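Local coordinates for protein glutamate racemase (Bacillus anthracis, PDB 2DWU) that is an alpha/beta protein of the glutamate racemase family, built round two parallel sheets with a ligand pocket between them, at residues Ser15-Leu20 with Glu249-Arg254; Cys36-Asn41 with Phe59-Phe64; Gln171-Leu176 with Lys200-Asp205; Gly117-Val122 with Thr189-Leu194; Thr221-Gln224 with Ile228-Asp231. One frame throughout, in Å; residues are numbered along the deposited sequence.

Contact 1: residues Ser15-Leu20 with Glu249-Arg254; sequences SGVGGL and EHIAER. With DGL (D-glutamic acid), chain H.
Val17 and Leu20, two branched side chains of the loop Ser15-Leu20, lie against Ile251 and Ala252 on one flank of helix 245-256. The contact is small, with about 150 Å² buried, and purely apolar. The Val17 side chain meets Ile251 roughly at a right angle, and both its branches straddle one methyl: CG2 approaches Ile251 CD1 to 4.0 Å and CG1 reaches the same CD1 at 4.1 Å. Val17 is modelled in two conformers, so the details of this pair hold for one of them. On the helix, Ile251 has CG1 anti to its carbonyl carbon (chi1 -62°) and continues extended (chi2 175°), which carries CD1 forward to the valine. Leu20 uses a single branch. Its CD1 sits 3.6 Å from Ala252 CB, close to the helix backbone, and the small alanine suits the place, for CD1 also lies as near to Ala252 CA.

The other end of the loop belongs to the pocket. Ser15 OG donates to OE2 of D-glutamic acid at 2.6 Å and receives a weak bond from the ligand N at 3.3 Å, so one hydroxyl links the side-chain carboxylate and, weakly, the amino group. Gly16, Gly18 and Gly19 bring no side chain to the helix, and a type I turn from Val17 to Leu20, with Leu20 N bonded to Val17 O at 2.8 Å, swings the chain round. Asp14 OD2 binds the N-H groups of Gly16 and Gly19. The loop leads from strand 9-14 into helix 20-29, while Phe248 of helix 245-256 also packs on Val17 and Leu20.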
# COMPACT_ATOMS: atom_id res chain seq x y z
N SER B 15 -13.88 -16.36 -9.71
CA SER B 15 -14.35 -17.63 -10.21
C SER B 15 -15.44 -18.24 -9.32
O SER B 15 -16.13 -19.16 -9.76
CB SER B 15 -13.18 -18.61 -10.31
OG SER B 15 -12.69 -18.96 -9.03
N GLY B 16 -15.61 -17.74 -8.08
CA GLY B 16 -16.60 -18.31 -7.19
C GLY B 16 -16.77 -17.58 -5.87
O GLY B 16 -17.08 -16.38 -5.87
N VAL B 17 -16.59 -18.29 -4.76
CA VAL B 17 -16.71 -17.71 -3.43
C VAL B 17 -15.39 -17.17 -2.88
O VAL B 17 -15.39 -16.28 -2.04
CB VAL B 17 -17.29 -18.73 -2.38
CG1 VAL B 17 -18.76 -18.96 -2.63
CG2 VAL B 17 -16.53 -20.06 -2.45
N GLY B 18 -14.28 -17.71 -3.36
CA GLY B 18 -12.98 -17.27 -2.85
C GLY B 18 -12.80 -15.77 -2.78
O GLY B 18 -12.23 -15.24 -1.81
N GLY B 19 -13.26 -15.11 -3.84
CA GLY B 19 -13.17 -13.66 -3.94
C GLY B 19 -13.80 -12.91 -2.78
O GLY B 19 -13.64 -11.68 -2.69
N LEU B 20 -14.55 -13.60 -1.91
CA LEU B 20 -15.12 -12.92 -0.75
C LEU B 20 -14.01 -12.42 0.17
O LEU B 20 -14.22 -11.50 0.95
CB LEU B 20 -16.08 -13.82 0.05
CG LEU B 20 -17.40 -14.19 -0.63
CD1 LEU B 20 -18.22 -15.04 0.39
CD2 LEU B 20 -18.19 -12.92 -1.03
N GLU B 249 -24.68 -18.55 -0.27
CA GLU B 249 -25.11 -17.89 0.97
C GLU B 249 -24.55 -18.59 2.21
O GLU B 249 -24.15 -17.94 3.18
CB GLU B 249 -26.64 -17.85 1.03
CG GLU B 249 -27.28 -16.87 0.05
CD GLU B 249 -28.80 -16.95 0.02
OE1 GLU B 249 -29.44 -15.95 -0.35
OE2 GLU B 249 -29.36 -18.03 0.35
N HIS B 250 -24.55 -19.91 2.19
CA HIS B 250 -24.05 -20.70 3.31
C HIS B 250 -22.55 -20.53 3.54
O HIS B 250 -22.11 -20.33 4.68
CB HIS B 250 -24.39 -22.18 3.09
CG HIS B 250 -23.89 -23.09 4.17
ND1 HIS B 250 -24.27 -22.95 5.49
CD2 HIS B 250 -23.04 -24.14 4.13
CE1 HIS B 250 -23.67 -23.88 6.22
NE2 HIS B 250 -22.91 -24.62 5.41
N ILE B 251 -21.75 -20.62 2.48
CA ILE B 251 -20.31 -20.44 2.63
C ILE B 251 -20.01 -19.01 3.07
O ILE B 251 -19.19 -18.77 3.96
CB ILE B 251 -19.54 -20.69 1.31
CG1 ILE B 251 -19.74 -22.13 0.84
CG2 ILE B 251 -18.06 -20.37 1.51
CD1 ILE B 251 -19.13 -22.40 -0.52
N ALA B 252 -20.68 -18.06 2.43
CA ALA B 252 -20.49 -16.65 2.74
C ALA B 252 -20.74 -16.36 4.21
O ALA B 252 -19.97 -15.66 4.87
CB ALA B 252 -21.42 -15.80 1.88
N GLU B 253 -21.84 -16.88 4.75
CA GLU B 253 -22.12 -16.63 6.15
C GLU B 253 -21.02 -17.21 7.01
O GLU B 253 -20.64 -16.63 8.02
CB GLU B 253 -23.49 -17.21 6.55
CG GLU B 253 -23.78 -17.10 8.04
CD GLU B 253 -25.24 -17.40 8.38
OE1 GLU B 253 -25.79 -18.38 7.85
OE2 GLU B 253 -25.83 -16.64 9.18
N ARG B 254 -20.49 -18.37 6.61
CA ARG B 254 -19.41 -18.98 7.39
C ARG B 254 -18.13 -18.15 7.33
O ARG B 254 -17.47 -17.94 8.34
CB ARG B 254 -19.08 -20.38 6.86
CG ARG B 254 -20.22 -21.37 6.86
CD ARG B 254 -19.82 -22.66 7.60
NE ARG B 254 -18.46 -23.10 7.26
CZ ARG B 254 -18.07 -23.53 6.06
NH1 ARG B 254 -18.93 -23.58 5.05
NH2 ARG B 254 -16.81 -23.92 5.88
N DGL H . -10.17 -17.81 -7.16
CA DGL H . -9.06 -18.69 -7.65
C DGL H . -7.75 -17.99 -7.54
O DGL H . -6.76 -18.37 -8.14
CB DGL H . -9.03 -20.00 -6.81
CG DGL H . -10.17 -20.91 -7.33
CD DGL H . -10.08 -21.34 -8.73
OE1 DGL H . -9.25 -22.15 -9.15
OE2 DGL H . -10.94 -20.78 -9.55
OXT DGL H . -7.71 -16.93 -6.78

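Contact 2: residues Cys36-Asn41 with Phe59-Phe64; sequences CYIGDN and FEMVEF
Ile38 has CG1 anti to its backbone N (chi1 169°), the branch on which Met61 of helix 51-65 settles. The methionine runs extended as far as SD and then bends at chi3 (-80°), laying its sulfur between two residues of the strand end: SD is 3.9 Å from Ile38 CG1 and 3.8 Å from Asp40 CB. Ile38 and Met61 cross obliquely, with Ile38 CG2 also 4.1 Å from Met61 CB. A flexible, unbranched thioether suits this spot, since it can follow both an isoleucine and the methylene of an aspartate. Ile38 is deposited in two conformers, and the distances are those of one.

One turn further along the helix, Phe64 brings its ring to the isoleucine, CD2 lying 4.1 Å from Ile38 CB. Its ring also packs edge-to-face with Phe240 of strand 238-241, the neighbour of 35-39 in the sheet. Strand 35-39, helix 51-65 and strand 70-75 form a beta-alpha-beta crossover of the Rossmann-like sheet, in which the helix passes over strand 9-14; Ile38 and Val62 both touch Leu13 of that strand. Gly39 has no side chain, and a CB there would point away from the helix and crowd Tyr37 CE2.

Beyond the strand, Asp40 is the centre of an inverse gamma turn. Only its CB joins the apolar contact; the carboxylate is tied elsewhere, OD2 to Tyr46 OH and, in a salt bridge, to Arg43, and OD1 to Thr242 OG1. Thr242 belongs to the potassium site, and Arg43 also pairs with Glu60, which would offset the two nearby like charges.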
# COMPACT_ATOMS: atom_id res chain seq x y z
N CYS B 36 -20.45 -4.63 -6.05
CA CYS B 36 -21.32 -5.41 -6.94
C CYS B 36 -20.38 -6.56 -7.33
O CYS B 36 -19.47 -6.37 -8.13
CB CYS B 36 -21.71 -4.63 -8.18
SG CYS B 36 -22.85 -5.56 -9.22
N TYR B 37 -20.64 -7.72 -6.76
CA TYR B 37 -19.79 -8.90 -6.95
C TYR B 37 -20.40 -10.02 -7.76
O TYR B 37 -21.57 -10.32 -7.59
CB TYR B 37 -19.51 -9.45 -5.55
CG TYR B 37 -18.60 -10.66 -5.44
CD1 TYR B 37 -17.28 -10.53 -4.99
CD2 TYR B 37 -19.08 -11.94 -5.73
CE1 TYR B 37 -16.46 -11.66 -4.81
CE2 TYR B 37 -18.24 -13.09 -5.57
CZ TYR B 37 -16.94 -12.92 -5.09
OH TYR B 37 -16.12 -14.02 -4.87
N ILE B 38 -19.60 -10.64 -8.62
CA ILE B 38 -20.07 -11.79 -9.40
C ILE B 38 -19.05 -12.92 -9.24
O ILE B 38 -17.84 -12.71 -9.44
CB ILE B 38 -20.25 -11.46 -10.93
CG1 ILE B 38 -20.49 -12.76 -11.71
CG2 ILE B 38 -19.03 -10.72 -11.49
CD1 ILE B 38 -21.76 -13.51 -11.31
N GLY B 39 -19.54 -14.10 -8.84
CA GLY B 39 -18.68 -15.27 -8.69
C GLY B 39 -19.21 -16.33 -9.64
O GLY B 39 -20.41 -16.65 -9.62
N ASP B 40 -18.33 -16.87 -10.49
CA ASP B 40 -18.75 -17.87 -11.49
C ASP B 40 -18.68 -19.29 -10.94
O ASP B 40 -18.05 -20.17 -11.54
CB ASP B 40 -17.86 -17.72 -12.73
CG ASP B 40 -18.39 -18.48 -13.96
OD1 ASP B 40 -19.56 -18.90 -13.96
OD2 ASP B 40 -17.60 -18.62 -14.94
N ASN B 41 -19.36 -19.53 -9.83
CA ASN B 41 -19.28 -20.84 -9.20
C ASN B 41 -19.60 -22.03 -10.10
O ASN B 41 -19.03 -23.12 -9.92
CB ASN B 41 -20.18 -20.89 -7.97
CG ASN B 41 -19.74 -19.92 -6.91
OD1 ASN B 41 -20.01 -18.72 -7.01
ND2 ASN B 41 -19.04 -20.42 -5.91
N PHE B 59 -14.55 -12.28 -19.54
CA PHE B 59 -15.24 -11.27 -20.33
C PHE B 59 -16.75 -11.40 -20.24
O PHE B 59 -17.47 -10.40 -20.37
CB PHE B 59 -14.73 -11.27 -21.77
CG PHE B 59 -13.54 -10.38 -21.97
CD1 PHE B 59 -12.24 -10.90 -21.96
CD2 PHE B 59 -13.70 -9.00 -22.07
CE1 PHE B 59 -11.13 -10.07 -22.04
CE2 PHE B 59 -12.59 -8.15 -22.16
CZ PHE B 59 -11.30 -8.69 -22.13
N GLU B 60 -17.26 -12.62 -20.04
CA GLU B 60 -18.69 -12.82 -19.86
C GLU B 60 -19.11 -12.17 -18.53
O GLU B 60 -20.17 -11.57 -18.43
CB GLU B 60 -19.05 -14.32 -19.83
CG GLU B 60 -18.79 -15.02 -21.14
CD GLU B 60 -19.39 -16.41 -21.19
OE1 GLU B 60 -19.75 -16.97 -20.13
OE2 GLU B 60 -19.50 -16.96 -22.32
N MET B 61 -18.28 -12.28 -17.49
CA MET B 61 -18.63 -11.65 -16.22
C MET B 61 -18.57 -10.13 -16.35
O MET B 61 -19.35 -9.43 -15.72
CB MET B 61 -17.69 -12.11 -15.08
CG MET B 61 -18.00 -13.51 -14.59
SD MET B 61 -17.11 -13.98 -13.11
CE MET B 61 -15.48 -14.44 -13.79
N VAL B 62 -17.62 -9.63 -17.14
CA VAL B 62 -17.52 -8.17 -17.31
C VAL B 62 -18.79 -7.65 -18.01
O VAL B 62 -19.29 -6.58 -17.66
CB VAL B 62 -16.27 -7.78 -18.14
CG1 VAL B 62 -16.32 -6.28 -18.51
CG2 VAL B 62 -15.02 -8.06 -17.32
N GLU B 63 -19.31 -8.42 -18.96
CA GLU B 63 -20.53 -8.01 -19.66
C GLU B 63 -21.68 -7.91 -18.68
O GLU B 63 -22.52 -7.02 -18.80
CB GLU B 63 -20.89 -9.01 -20.78
CG GLU B 63 -20.06 -8.81 -22.03
CD GLU B 63 -20.08 -7.37 -22.52
OE1 GLU B 63 -21.18 -6.88 -22.86
OE2 GLU B 63 -19.01 -6.72 -22.55
N PHE B 64 -21.71 -8.82 -17.70
CA PHE B 64 -22.74 -8.78 -16.69
C PHE B 64 -22.58 -7.53 -15.83
O PHE B 64 -23.55 -6.81 -15.55
CB PHE B 64 -22.66 -10.01 -15.78
CG PHE B 64 -23.53 -9.91 -14.55
CD1 PHE B 64 -24.90 -10.04 -14.64
CD2 PHE B 64 -22.96 -9.60 -13.32
CE1 PHE B 64 -25.71 -9.88 -13.51
CE2 PHE B 64 -23.76 -9.44 -12.18
CZ PHE B 64 -25.14 -9.57 -12.28

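Contact 3: residues Gln171-Leu176 with Lys200-Asp205; sequences QALLPL and KELGED
Glu201, near the end of helix 195-202, presses its aliphatic part on Leu173 of helix 162-177. The two side chains slide past each other in opposite directions. Leu173 CD1 lies 3.8 Å from Glu201 CB and 3.9 Å from its CG, while Leu173 CB comes within 4.0 Å of the same CG. Glu201 begins with CG anti to the backbone N and then bends sharply (chi2 68°), which turns the carboxylate aside from the leucine; OE2 forms a salt bridge with Lys170, one turn earlier on helix 162-177. Leu202 follows. Its CB does not aim straight at the other helix, yet the branched end swings in, and CG stops 4.0 Å from Leu173 CD1. That one methyl is thus shared between two consecutive residues. Leu202 also rests on Leu184 of strand 183-187, as does Leu176, so Leu176 and Leu202 both turn to the sheet.

At Gly203 the helix is left with a positive phi (98°). A CB here would run into the carbonyl oxygen of Leu202, and glycine is the residue suited to the place. On the partner side, the helix is kinked: Pro175 has no N-H to give, and Leu176 N makes only a weak bond, 2.9 Å long, to Leu173 O. Leu173 therefore packs just where its own helix loses regular bonding.

No hydrogen bond joins the two segments. The contact therefore rests on apolar packing, to which Glu201 lends its methylenes, while its carboxylate pairs with Lys170 beside it.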
# COMPACT_ATOMS: atom_id res chain seq x y z
N GLN B 171 2.43 -30.71 2.70
CA GLN B 171 2.81 -31.22 1.40
C GLN B 171 2.95 -30.13 0.36
O GLN B 171 3.87 -30.14 -0.47
CB GLN B 171 1.78 -32.24 0.92
CG GLN B 171 1.84 -33.57 1.63
CD GLN B 171 0.82 -34.56 1.10
OE1 GLN B 171 0.26 -34.37 0.01
NE2 GLN B 171 0.58 -35.62 1.85
N ALA B 172 2.04 -29.17 0.38
CA ALA B 172 2.08 -28.09 -0.60
C ALA B 172 3.28 -27.18 -0.42
O ALA B 172 3.86 -26.73 -1.41
CB ALA B 172 0.79 -27.25 -0.51
N LEU B 173 3.65 -26.91 0.83
CA LEU B 173 4.75 -25.99 1.11
C LEU B 173 6.13 -26.63 1.22
O LEU B 173 7.12 -25.91 1.35
CB LEU B 173 4.46 -25.19 2.38
CG LEU B 173 3.32 -24.15 2.34
CD1 LEU B 173 3.11 -23.60 3.73
CD2 LEU B 173 3.66 -23.03 1.37
N LEU B 174 6.22 -27.95 1.14
CA LEU B 174 7.52 -28.60 1.25
C LEU B 174 8.57 -27.96 0.31
O LEU B 174 9.68 -27.63 0.74
CB LEU B 174 7.39 -30.10 0.97
CG LEU B 174 8.46 -31.08 1.49
CD1 LEU B 174 8.78 -32.04 0.37
CD2 LEU B 174 9.71 -30.37 1.96
N PRO B 175 8.23 -27.74 -0.97
CA PRO B 175 9.25 -27.14 -1.84
C PRO B 175 9.76 -25.78 -1.35
O PRO B 175 10.95 -25.46 -1.52
CB PRO B 175 8.54 -27.04 -3.18
CG PRO B 175 7.60 -28.24 -3.16
CD PRO B 175 7.04 -28.14 -1.75
N LEU B 176 8.89 -24.96 -0.75
CA LEU B 176 9.32 -23.66 -0.27
C LEU B 176 10.10 -23.71 1.02
O LEU B 176 10.85 -22.78 1.31
CB LEU B 176 8.13 -22.68 -0.09
CG LEU B 176 7.65 -22.00 -1.37
CD1 LEU B 176 6.47 -21.12 -1.03
CD2 LEU B 176 8.78 -21.17 -2.01
N LYS B 200 2.67 -21.64 10.56
CA LYS B 200 3.22 -22.72 11.36
C LYS B 200 4.24 -23.53 10.56
O LYS B 200 5.28 -23.96 11.09
CB LYS B 200 2.10 -23.64 11.85
CG LYS B 200 2.58 -24.94 12.48
CD LYS B 200 3.27 -24.72 13.82
CE LYS B 200 2.26 -24.35 14.89
NZ LYS B 200 1.40 -23.20 14.46
N GLU B 201 3.95 -23.73 9.28
CA GLU B 201 4.82 -24.51 8.42
C GLU B 201 6.09 -23.77 7.99
O GLU B 201 7.16 -24.37 7.92
CB GLU B 201 4.03 -24.96 7.19
CG GLU B 201 4.75 -25.99 6.32
CD GLU B 201 4.91 -27.36 7.00
OE1 GLU B 201 5.91 -28.04 6.71
OE2 GLU B 201 4.03 -27.74 7.81
N LEU B 202 5.99 -22.47 7.72
CA LEU B 202 7.17 -21.73 7.27
C LEU B 202 7.99 -21.06 8.36
O LEU B 202 9.18 -20.79 8.16
CB LEU B 202 6.76 -20.69 6.23
CG LEU B 202 6.16 -21.30 4.96
CD1 LEU B 202 5.85 -20.19 3.95
CD2 LEU B 202 7.13 -22.30 4.34
N GLY B 203 7.37 -20.79 9.50
CA GLY B 203 8.10 -20.16 10.58
C GLY B 203 7.93 -18.66 10.69
O GLY B 203 7.41 -18.01 9.78
N GLU B 204 8.39 -18.13 11.82
CA GLU B 204 8.33 -16.71 12.15
C GLU B 204 9.11 -15.80 11.22
O GLU B 204 8.81 -14.62 11.12
CB GLU B 204 8.86 -16.50 13.57
CG GLU B 204 8.13 -17.29 14.63
CD GLU B 204 6.86 -16.61 15.09
OE1 GLU B 204 6.02 -16.27 14.22
OE2 GLU B 204 6.69 -16.43 16.32
N ASP B 205 10.13 -16.33 10.56
CA ASP B 205 10.96 -15.50 9.70
C ASP B 205 10.42 -15.22 8.30
O ASP B 205 11.10 -14.58 7.50
CB ASP B 205 12.35 -16.11 9.59
CG ASP B 205 13.05 -16.19 10.94
OD1 ASP B 205 13.07 -15.17 11.67
OD2 ASP B 205 13.58 -17.28 11.28

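Contact 4: residues Gly117-Val122 with Thr189-Leu194; sequences GVIGTV and THYPLL. With DGL (D-glutamic acid), chain H.
Tyr191 reaches across to strand 115-120, with its CB pointing toward Ile119 and Gly120. From CB the ring leaves with chi1 at -59° and is turned to an unusual chi2 of -5°, so that the ring plane nearly contains the CA-CB bond. CD2 is the first ring atom to touch, 3.5 Å from Ile119 CD1. CE2 comes next, 3.6 Å from Ile119 CG1 and equally close to Ile119 O. CZ then sits 4.0 Å from Gly120 CA, and OH ends 3.4 Å from Gly120 C. Ile119 C and Gly120 N lie in the ring plane at its edge, so the tyrosine abuts the strand backbone, while the isoleucine branch approaches the ring obliquely. Gly120 has a fully extended backbone, a conformation glycine adopts readily, and the hydroxyl lies against its CA and C.

The residues flanking this packing turn to D-glutamic acid. Thr189 N donates an almost straight bond (170°) to OXT at 2.9 Å, and Thr189 OG1 accepts from the ligand N at 2.8 Å. The same OG1 is hydrogen-bonded to His190 ND1, which ties the two residues together; Glu156 holds His190 NE2. Across the pocket Thr121 puts CG2 3.5 Å from ligand O, while its OG1 bonds Thr79 and caps the following helix.

Strand 115-120 lies between strands 142-147 and 183-187; Leu151 of helix 151-157 touches Tyr191, and Leu176 of helix 162-177 backs Ile119.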
# COMPACT_ATOMS: atom_id res chain seq x y z
N GLY B 117 8.68 -15.78 -2.01
CA GLY B 117 8.01 -16.97 -2.50
C GLY B 117 6.58 -16.58 -2.88
O GLY B 117 6.05 -15.57 -2.42
N VAL B 118 5.96 -17.34 -3.77
CA VAL B 118 4.54 -17.10 -4.07
C VAL B 118 3.92 -18.43 -4.44
O VAL B 118 4.52 -19.24 -5.16
CB VAL B 118 4.29 -16.08 -5.20
CG1 VAL B 118 4.95 -16.53 -6.50
CG2 VAL B 118 2.77 -15.90 -5.38
N ILE B 119 2.71 -18.65 -3.93
CA ILE B 119 1.96 -19.88 -4.15
C ILE B 119 0.62 -19.54 -4.77
O ILE B 119 0.07 -18.46 -4.54
CB ILE B 119 1.75 -20.70 -2.84
CG1 ILE B 119 1.15 -19.83 -1.73
CG2 ILE B 119 3.12 -21.29 -2.43
CD1 ILE B 119 0.69 -20.64 -0.52
N GLY B 120 0.09 -20.46 -5.57
CA GLY B 120 -1.19 -20.20 -6.21
C GLY B 120 -1.58 -21.37 -7.07
O GLY B 120 -0.96 -22.44 -6.98
N THR B 121 -2.61 -21.19 -7.89
CA THR B 121 -3.07 -22.28 -8.75
C THR B 121 -2.08 -22.54 -9.87
O THR B 121 -1.18 -21.75 -10.12
CB THR B 121 -4.39 -21.92 -9.47
OG1 THR B 121 -4.15 -20.79 -10.34
CG2 THR B 121 -5.51 -21.62 -8.48
N VAL B 122 -2.25 -23.67 -10.54
CA VAL B 122 -1.39 -23.97 -11.66
C VAL B 122 -1.46 -22.86 -12.71
O VAL B 122 -0.44 -22.42 -13.23
CB VAL B 122 -1.77 -25.31 -12.27
CG1 VAL B 122 -1.06 -25.48 -13.60
CG2 VAL B 122 -1.39 -26.43 -11.32
N THR B 189 -7.17 -16.56 -3.91
CA THR B 189 -8.25 -16.03 -3.09
C THR B 189 -8.51 -16.81 -1.82
O THR B 189 -8.92 -16.25 -0.81
CB THR B 189 -9.61 -16.04 -3.85
OG1 THR B 189 -9.81 -17.34 -4.42
CG2 THR B 189 -9.65 -14.98 -4.94
N HIS B 190 -8.29 -18.13 -1.86
CA HIS B 190 -8.64 -18.95 -0.72
C HIS B 190 -7.60 -19.05 0.37
O HIS B 190 -7.93 -19.40 1.51
CB HIS B 190 -8.93 -20.38 -1.17
CG HIS B 190 -10.13 -20.53 -2.06
ND1 HIS B 190 -10.31 -19.79 -3.21
CD2 HIS B 190 -11.16 -21.40 -2.01
CE1 HIS B 190 -11.40 -20.21 -3.83
NE2 HIS B 190 -11.93 -21.19 -3.12
N TYR B 191 -6.35 -18.72 0.05
CA TYR B 191 -5.30 -18.95 1.03
C TYR B 191 -5.34 -18.20 2.35
O TYR B 191 -4.79 -18.69 3.33
CB TYR B 191 -3.92 -18.83 0.38
CG TYR B 191 -3.67 -19.81 -0.78
CD1 TYR B 191 -4.61 -20.81 -1.12
CD2 TYR B 191 -2.52 -19.69 -1.56
CE1 TYR B 191 -4.40 -21.64 -2.22
CE2 TYR B 191 -2.30 -20.51 -2.67
CZ TYR B 191 -3.24 -21.48 -3.01
OH TYR B 191 -3.02 -22.20 -4.14
N PRO B 192 -5.97 -17.00 2.41
CA PRO B 192 -6.00 -16.34 3.71
C PRO B 192 -6.64 -17.25 4.77
O PRO B 192 -6.29 -17.15 5.94
CB PRO B 192 -6.85 -15.09 3.46
CG PRO B 192 -6.46 -14.70 2.05
CD PRO B 192 -6.43 -16.09 1.34
N LEU B 193 -7.57 -18.11 4.38
CA LEU B 193 -8.17 -18.96 5.39
C LEU B 193 -7.20 -19.98 5.97
O LEU B 193 -7.44 -20.55 7.04
CB LEU B 193 -9.40 -19.67 4.82
CG LEU B 193 -10.60 -18.72 4.73
CD1 LEU B 193 -11.85 -19.53 4.41
CD2 LEU B 193 -10.77 -17.99 6.06
N LEU B 194 -6.08 -20.17 5.28
CA LEU B 194 -5.07 -21.14 5.73
C LEU B 194 -3.89 -20.45 6.37
O LEU B 194 -2.89 -21.10 6.65
CB LEU B 194 -4.51 -21.92 4.54
CG LEU B 194 -5.49 -22.75 3.73
CD1 LEU B 194 -4.79 -23.30 2.48
CD2 LEU B 194 -6.02 -23.89 4.60
N DGL H . -10.17 -17.81 -7.16
CA DGL H . -9.06 -18.69 -7.65
C DGL H . -7.75 -17.99 -7.54
O DGL H . -6.76 -18.37 -8.14
CB DGL H . -9.03 -20.00 -6.81
CG DGL H . -10.17 -20.91 -7.33
CD DGL H . -10.08 -21.34 -8.73
OE1 DGL H . -9.25 -22.15 -9.15
OE2 DGL H . -10.94 -20.78 -9.55
OXT DGL H . -7.71 -16.93 -6.78

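Contact 5: residues Thr221-Gln224 with Ile228-Asp231; sequences TILQ and ILAD
Leu223 and Ile228 meet at the C-terminal end of helix 211-226. Ile228 N bonds back to Leu223 O, a six-to-one link, and the two side chains pack on each other; this bond and packing are consistent with a Schellman motif. The bond is 3.0 Å long and nearly straight at the hydrogen (173°), with the donor tilted 22° from the carbonyl plane. Beside it lies the tight part of the contact, round the buried Leu223. Its CD2 is 3.6 Å from Ile228 CD1, the two side chains crossing at about a right angle. Ile228 holds CG1 between its backbone N and carbonyl carbon (chi1 59°), which lays that branch over Leu223 O. Branched apolar residues at these two positions pack together, as is usual where a Schellman motif closes a helix.

The other side, with the partly exposed Gln224 and Leu229, faces the second subunit. Leu229 sends CD2 to Leu223 CB at 3.8 Å, while its CD1 lies over the extended Gln224 chain, touching CB, CG and CD, the two side chains set aslant. Glutamine suits a place at the subunit boundary: its methylenes pack, and its OE1 is bonded to Arg105 of the second subunit. Leu137 of that subunit also touches Leu229. Farther on, Ala230 N is bonded to Glu33. The carbon of the glutamine amide itself, Gln224 CD, comes to 3.7 Å from Leu229 CD1.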
# COMPACT_ATOMS: atom_id res chain seq x y z
N THR B 221 -5.83 3.70 -3.07
CA THR B 221 -4.83 4.61 -3.58
C THR B 221 -5.25 5.17 -4.95
O THR B 221 -5.18 6.38 -5.20
CB THR B 221 -3.47 3.87 -3.74
OG1 THR B 221 -3.05 3.36 -2.47
CG2 THR B 221 -2.42 4.83 -4.29
N ILE B 222 -5.70 4.28 -5.83
CA ILE B 222 -6.07 4.68 -7.17
C ILE B 222 -7.35 5.50 -7.19
O ILE B 222 -7.44 6.50 -7.90
CB ILE B 222 -6.17 3.45 -8.09
CG1 ILE B 222 -4.77 2.87 -8.32
CG2 ILE B 222 -6.72 3.86 -9.48
CD1 ILE B 222 -4.81 1.45 -8.92
N LEU B 223 -8.36 5.09 -6.42
CA LEU B 223 -9.60 5.88 -6.42
C LEU B 223 -9.31 7.29 -5.91
O LEU B 223 -9.83 8.25 -6.45
CB LEU B 223 -10.66 5.24 -5.53
CG LEU B 223 -11.20 3.85 -5.94
CD1 LEU B 223 -12.18 3.34 -4.84
CD2 LEU B 223 -11.87 3.95 -7.31
N GLN B 224 -8.48 7.42 -4.88
CA GLN B 224 -8.22 8.76 -4.37
C GLN B 224 -7.37 9.57 -5.35
O GLN B 224 -7.61 10.77 -5.54
CB GLN B 224 -7.59 8.71 -2.99
CG GLN B 224 -7.45 10.10 -2.34
CD GLN B 224 -7.44 10.01 -0.84
OE1 GLN B 224 -6.93 9.05 -0.27
NE2 GLN B 224 -7.99 11.03 -0.17
N ILE B 228 -12.10 10.01 -7.25
CA ILE B 228 -13.41 9.39 -7.39
C ILE B 228 -13.90 8.57 -6.20
O ILE B 228 -14.68 7.63 -6.36
CB ILE B 228 -13.48 8.52 -8.67
CG1 ILE B 228 -12.42 7.43 -8.64
CG2 ILE B 228 -13.27 9.41 -9.91
CD1 ILE B 228 -12.47 6.45 -9.82
N LEU B 229 -13.44 8.91 -5.01
CA LEU B 229 -13.88 8.21 -3.81
C LEU B 229 -15.35 8.52 -3.53
O LEU B 229 -15.81 9.65 -3.75
CB LEU B 229 -13.08 8.66 -2.58
CG LEU B 229 -11.62 8.23 -2.45
CD1 LEU B 229 -10.97 9.03 -1.32
CD2 LEU B 229 -11.54 6.74 -2.17
N ALA B 230 -16.09 7.52 -3.06
CA ALA B 230 -17.49 7.72 -2.68
C ALA B 230 -17.53 8.38 -1.30
O ALA B 230 -16.54 8.33 -0.56
CB ALA B 230 -18.20 6.37 -2.62
N ASP B 231 -18.67 9.00 -0.97
CA ASP B 231 -18.83 9.62 0.34
C ASP B 231 -20.04 9.04 1.09
O ASP B 231 -20.46 9.57 2.11
CB ASP B 231 -18.97 11.14 0.21
CG ASP B 231 -20.25 11.57 -0.50
OD1 ASP B 231 -20.55 12.78 -0.47
OD2 ASP B 231 -20.95 10.72 -1.09

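Contacts 1, 2 and 4 are buried, whereas contacts 3 and 5 are only partly so, their centres lying about 21 and 20 Å from the centre of the chain. Contacts 1 and 4 border the same D-glutamic acid and touch through Gly18 with Thr189 and His190 at the pocket. Contacts 1 and 2 meet at the hydrogen bond of Gly16 O with Tyr37 OH. Contacts 3 and 4 share packing of Leu176 on Ile119. Packing between segments is mostly apolar, but its surroundings differ: ligand bonds in contacts 1 and 4, a buried aspartate with salt-bridge and hydroxyl partners in contact 2, a marginal salt bridge in contact 3, a backbone bond and the second subunit in contact 5.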